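Local atomic coordinates of ribokinase RBSK (Mycobacterium tuberculosis, PDB entry 3GO6), a protein that probably phosphorylates D-ribose at O-5, using ATP and a divalent metal ion, to give D-ribose 5-phosphate. Residues 67-72 with 251-256; 244-249 with 281-286. All coordinates share one frame; numbering follows the deposited sequence.

In the fold
From the N terminus, helix 58-68 ends at 67-72, where the chain turns into strand 72-76 at one edge of the eight-stranded mixed sheet. Most of the other strands of that sheet, though not strand 21-25, follow before the chain reaches helix 246-257. The first turn of this helix, in 244-249, takes part in interaction 2. Its later turns, in 251-256, meet 67-72 and close the long loop of interaction 1. The chain then runs through helix 265-282. Segment 281-286 comes back to 244-249 to close the short loop of interaction 2. The two loops cross along the sequence. Helix 246-257 is thereby tied to an early helix end and a late one.

Interaction 1 (67-72 with 251-256); sequences ARAGAQ and AGVLAA
Val253 and Ala256 of helix 246-257 meet Ala69 and Ala71, which flank the turn after helix 58-68. The valine reaches across with one branch. Its CB carries CG1 anti to the backbone N (chi1 173°), and this leaves CG2 beside that N. Val253 CG2 is the branch that crosses, 3.9 Å from Ala69 CB. The side chain of Val253 also touches Ala278 of helix 265-282.

One turn further on, Ala256 points its CB at the same segment. Ala256 CB lies 3.9 Å from Ala69 CB and 3.8 Å from Ala71 CB. Ala69 in turn touches both Val253 and Ala256, so its methyl sits against two residues spaced three apart on the helix. The backbones come close because the side chains are small: the CA atoms of Ala71 and Ala256 are 5.2 Å apart.

Gly70 shapes the turn between the two alanines. It leaves the helix with a positive phi of 108° in a Schellman motif. Gly70 N bonds back to Ala67 O at 3.1 Å. The turn lets Ala69 and Ala71 both direct their methyls at helix 246-257. Gln72 then enters the edge strand and pairs through its backbone with Pro20 and Val22. Ala71 also rests on Val22 of strand 21-25, as does Ala255 from the helix, which ties the contact to the central sheet. Arg68 heads away from the contact, to a salt bridge with Asp290. The contact packs the end of helix 58-68 against helix 246-257 within the α/β fold of PfkB-family sugar kinases.

No hydrogen bond links the two segments. Four buried apolar side chains, three of them alanines, make the whole contact. Its hold is therefore van der Waals and hydrophobic, and depends on close backbone approach rather than on polar direction.

Interaction 2 (244-249 with 281-286); sequences AGAGDV and LATLVS. With RIB (alpha-D-ribofuranose), chain C.
The backbones of 244-249 and 281-286 come nearest at Ala246 and Ala282, whose CA atoms are 5.1 Å apart. Gly245 is the N-cap residue of helix 246-257 and opens the Gly-Ala-Gly-Asp signature that ends at Asp248. As in other PfkB kinases, this helix start probably forms the anion hole for the transferred phosphate. The methyl of Ala282 packs between two residues of the first helical turn. Ala282 CB lies 3.8 Å from Ala246 CA and 3.7 Å from Val249 CG2. Ala246 CB also meets Thr283 CG2 at 3.6 Å. With chi1 at 70°, Thr283 places CG2 beside its own backbone N, and OG1 bonds back to Ala280 O. Asp248 OD2 accepts a short hydrogen bond from O5 of the bound ribose, 2.5 Å away, and another from Asn61 ND2, while Gln62 NE2 holds OD1. This fits its predicted role as proton acceptor. Ala244, Ala282 and Val285 belong to the magnesium site, which Asp242 and Gly287 complete. The contact thus joins the start of helix 246-257 to the end region of helix 265-282. Val249 also rests on Pro293, in the loop before helix 295-303, and Thr283 on Val238, in the loop after strand 229-233.

Interaction 1 (67-72 with 251-256)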
loop_
_atom_site.group_PDB
_atom_site.type_symbol
_atom_site.label_atom_id
_atom_site.label_comp_id
_atom_site.label_asym_id
_atom_site.label_seq_id
_atom_site.Cartn_x
_atom_site.Cartn_y
_atom_site.Cartn_z
ATOM N N ALA A 67 -22.235 5.705 -15.196
ATOM C CA ALA A 67 -22.023 5.845 -16.651
ATOM C C ALA A 67 -22.202 4.517 -17.400
ATOM O O ALA A 67 -22.903 4.468 -18.427
ATOM C CB ALA A 67 -20.654 6.454 -16.947
ATOM N N ARG A 68 -21.608 3.446 -16.885
ATOM C CA ARG A 68 -21.817 2.117 -17.483
ATOM C C ARG A 68 -23.280 1.656 -17.420
ATOM O O ARG A 68 -23.733 0.922 -18.304
ATOM C CB ARG A 68 -20.882 1.076 -16.872
ATOM C CG ARG A 68 -19.413 1.347 -17.201
ATOM C CD ARG A 68 -18.527 0.250 -16.669
ATOM N NE ARG A 68 -17.102 0.551 -16.834
ATOM C CZ ARG A 68 -16.125 -0.248 -16.414
ATOM N NH1 ARG A 68 -16.406 -1.403 -15.824
ATOM N NH2 ARG A 68 -14.857 0.104 -16.593
ATOM N N ALA A 69 -24.005 2.084 -16.385
ATOM C CA ALA A 69 -25.436 1.802 -16.250
ATOM C C ALA A 69 -26.350 2.680 -17.119
ATOM O O ALA A 69 -27.567 2.509 -17.077
ATOM C CB ALA A 69 -25.876 1.879 -14.773
ATOM N N GLY A 70 -25.784 3.629 -17.869
ATOM C CA GLY A 70 -26.552 4.413 -18.846
ATOM C C GLY A 70 -26.820 5.873 -18.502
ATOM O O GLY A 70 -27.487 6.592 -19.266
ATOM N N ALA A 71 -26.314 6.339 -17.359
ATOM C CA ALA A 71 -26.494 7.736 -16.998
ATOM C C ALA A 71 -25.502 8.620 -17.756
ATOM O O ALA A 71 -24.443 8.158 -18.200
ATOM C CB ALA A 71 -26.334 7.945 -15.459
ATOM N N GLN A 72 -25.862 9.887 -17.911
ATOM C CA GLN A 72 -24.913 10.883 -18.361
ATOM C C GLN A 72 -24.297 11.503 -17.118
ATOM O O GLN A 72 -24.988 12.125 -16.321
ATOM C CB GLN A 72 -25.590 11.937 -19.241
ATOM C CG GLN A 72 -24.605 12.532 -20.257
ATOM C CD GLN A 72 -24.052 11.476 -21.237
ATOM O OE1 GLN A 72 -24.815 10.849 -21.987
ATOM N NE2 GLN A 72 -22.726 11.267 -21.216
ATOM N N ALA A 251 -24.179 1.849 -5.539
ATOM C CA ALA A 251 -24.558 3.260 -5.369
ATOM C C ALA A 251 -24.687 3.982 -6.707
ATOM O O ALA A 251 -25.652 4.734 -6.934
ATOM C CB ALA A 251 -23.557 3.977 -4.467
ATOM N N GLY A 252 -23.720 3.753 -7.601
ATOM C CA GLY A 252 -23.732 4.414 -8.914
ATOM C C GLY A 252 -24.914 3.961 -9.740
ATOM O O GLY A 252 -25.570 4.773 -10.416
ATOM N N VAL A 253 -25.197 2.662 -9.700
ATOM C CA VAL A 253 -26.375 2.124 -10.411
ATOM C C VAL A 253 -27.698 2.623 -9.810
ATOM O O VAL A 253 -28.652 2.915 -10.553
ATOM C CB VAL A 253 -26.345 0.578 -10.484
ATOM C CG1 VAL A 253 -27.663 0.021 -11.084
ATOM C CG2 VAL A 253 -25.154 0.149 -11.309
ATOM N N LEU A 254 -27.756 2.730 -8.484
ATOM C CA LEU A 254 -28.933 3.294 -7.839
ATOM C C LEU A 254 -29.161 4.726 -8.342
ATOM O O LEU A 254 -30.298 5.094 -8.717
ATOM C CB LEU A 254 -28.824 3.247 -6.308
ATOM C CG LEU A 254 -30.157 3.449 -5.580
ATOM C CD1 LEU A 254 -31.010 2.179 -5.697
ATOM C CD2 LEU A 254 -29.961 3.801 -4.108
ATOM N N ALA A 255 -28.094 5.528 -8.366
ATOM C CA ALA A 255 -28.184 6.916 -8.857
ATOM C C ALA A 255 -28.646 6.981 -10.312
ATOM O O ALA A 255 -29.429 7.869 -10.682
ATOM C CB ALA A 255 -26.845 7.648 -8.692
ATOM N N ALA A 256 -28.164 6.037 -11.123
ATOM C CA ALA A 256 -28.473 5.999 -12.554
ATOM C C ALA A 256 -29.920 5.582 -12.852
ATOM O O ALA A 256 -30.393 5.763 -13.989
ATOM C CB ALA A 256 -27.520 5.053 -13.257
#

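Interaction 2 (244-249 with 281-286)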
loop_
_atom_site.group_PDB
_atom_site.type_symbol
_atom_site.label_atom_id
_atom_site.label_comp_id
_atom_site.label_asym_id
_atom_site.label_seq_id
_atom_site.Cartn_x
_atom_site.Cartn_y
_atom_site.Cartn_z
ATOM N N ALA A 244 -14.692 -6.039 -2.959
ATOM C CA ALA A 244 -14.257 -4.641 -2.987
ATOM C C ALA A 244 -14.815 -3.951 -4.231
ATOM O O ALA A 244 -14.840 -4.527 -5.327
ATOM C CB ALA A 244 -12.744 -4.558 -2.951
ATOM N N GLY A 245 -15.307 -2.736 -4.035
ATOM C CA GLY A 245 -15.833 -1.963 -5.135
ATOM C C GLY A 245 -17.312 -2.220 -5.392
ATOM O O GLY A 245 -17.945 -1.453 -6.085
ATOM N N ALA A 246 -17.872 -3.303 -4.851
ATOM C CA ALA A 246 -19.265 -3.629 -5.206
ATOM C C ALA A 246 -20.267 -2.628 -4.645
ATOM O O ALA A 246 -21.306 -2.348 -5.280
ATOM C CB ALA A 246 -19.623 -5.049 -4.789
ATOM N N GLY A 247 -19.975 -2.114 -3.450
ATOM C CA GLY A 247 -20.828 -1.086 -2.841
ATOM C C GLY A 247 -20.894 0.185 -3.677
ATOM O O GLY A 247 -21.943 0.801 -3.793
ATOM N N ASP A 248 -19.761 0.585 -4.269
ATOM C CA ASP A 248 -19.731 1.762 -5.160
ATOM C C ASP A 248 -20.529 1.498 -6.411
ATOM O O ASP A 248 -21.193 2.388 -6.922
ATOM C CB ASP A 248 -18.287 2.109 -5.548
ATOM C CG ASP A 248 -17.482 2.611 -4.367
ATOM O OD1 ASP A 248 -18.099 3.202 -3.440
ATOM O OD2 ASP A 248 -16.245 2.387 -4.345
ATOM N N VAL A 249 -20.453 0.264 -6.915
ATOM C CA VAL A 249 -21.272 -0.135 -8.066
ATOM C C VAL A 249 -22.761 -0.040 -7.721
ATOM O O VAL A 249 -23.547 0.562 -8.456
ATOM C CB VAL A 249 -20.904 -1.555 -8.602
ATOM C CG1 VAL A 249 -21.871 -1.958 -9.727
ATOM C CG2 VAL A 249 -19.450 -1.573 -9.145
ATOM N N LEU A 281 -23.002 -8.749 -9.501
ATOM C CA LEU A 281 -22.129 -8.884 -10.666
ATOM C C LEU A 281 -20.736 -8.310 -10.409
ATOM O O LEU A 281 -19.724 -8.849 -10.884
ATOM C CB LEU A 281 -22.742 -8.169 -11.878
ATOM C CG LEU A 281 -23.998 -8.751 -12.522
ATOM C CD1 LEU A 281 -24.417 -7.915 -13.714
ATOM C CD2 LEU A 281 -23.808 -10.226 -12.935
ATOM N N ALA A 282 -20.699 -7.205 -9.665
ATOM C CA ALA A 282 -19.442 -6.534 -9.337
ATOM C C ALA A 282 -18.540 -7.429 -8.470
ATOM O O ALA A 282 -17.329 -7.321 -8.530
ATOM C CB ALA A 282 -19.737 -5.199 -8.640
ATOM N N THR A 283 -19.124 -8.347 -7.701
ATOM C CA THR A 283 -18.331 -9.247 -6.860
ATOM C C THR A 283 -17.703 -10.414 -7.640
ATOM O O THR A 283 -16.905 -11.174 -7.090
ATOM C CB THR A 283 -19.157 -9.816 -5.675
ATOM O OG1 THR A 283 -20.133 -10.745 -6.186
ATOM C CG2 THR A 283 -19.859 -8.678 -4.917
ATOM N N LEU A 284 -18.058 -10.553 -8.906
ATOM C CA LEU A 284 -17.538 -11.642 -9.726
ATOM C C LEU A 284 -16.162 -11.329 -10.328
ATOM O O LEU A 284 -15.511 -12.221 -10.900
ATOM C CB LEU A 284 -18.516 -11.941 -10.857
ATOM C CG LEU A 284 -19.889 -12.506 -10.478
ATOM C CD1 LEU A 284 -20.770 -12.548 -11.719
ATOM C CD2 LEU A 284 -19.756 -13.895 -9.898
ATOM N N VAL A 285 -15.743 -10.066 -10.182
ATOM C CA VAL A 285 -14.558 -9.512 -10.844
ATOM C C VAL A 285 -13.525 -9.066 -9.803
ATOM O O VAL A 285 -13.857 -8.368 -8.839
ATOM C CB VAL A 285 -14.951 -8.280 -11.733
ATOM C CG1 VAL A 285 -13.753 -7.720 -12.460
ATOM C CG2 VAL A 285 -16.020 -8.655 -12.758
ATOM N N SER A 286 -12.272 -9.466 -10.010
ATOM C CA SER A 286 -11.157 -8.972 -9.206
ATOM C C SER A 286 -10.947 -7.495 -9.521
ATOM O O SER A 286 -11.067 -7.059 -10.659
ATOM C CB SER A 286 -9.866 -9.743 -9.519
ATOM O OG SER A 286 -9.961 -11.073 -9.033
HETATM O O5 RIB C . -15.264 1.486 -2.184
HETATM C C5 RIB C . -13.902 1.200 -2.576
HETATM C C4 RIB C . -13.144 2.528 -2.752
HETATM O O4 RIB C . -12.957 3.115 -1.447
HETATM C C3 RIB C . -11.739 2.355 -3.302
HETATM O O3 RIB C . -11.626 2.580 -4.729
HETATM C C2 RIB C . -10.898 3.315 -2.480
HETATM O O2 RIB C . -10.271 4.310 -3.298
HETATM C C1 RIB C . -11.800 3.933 -1.422
HETATM O O1 RIB C . -12.194 5.268 -1.764
#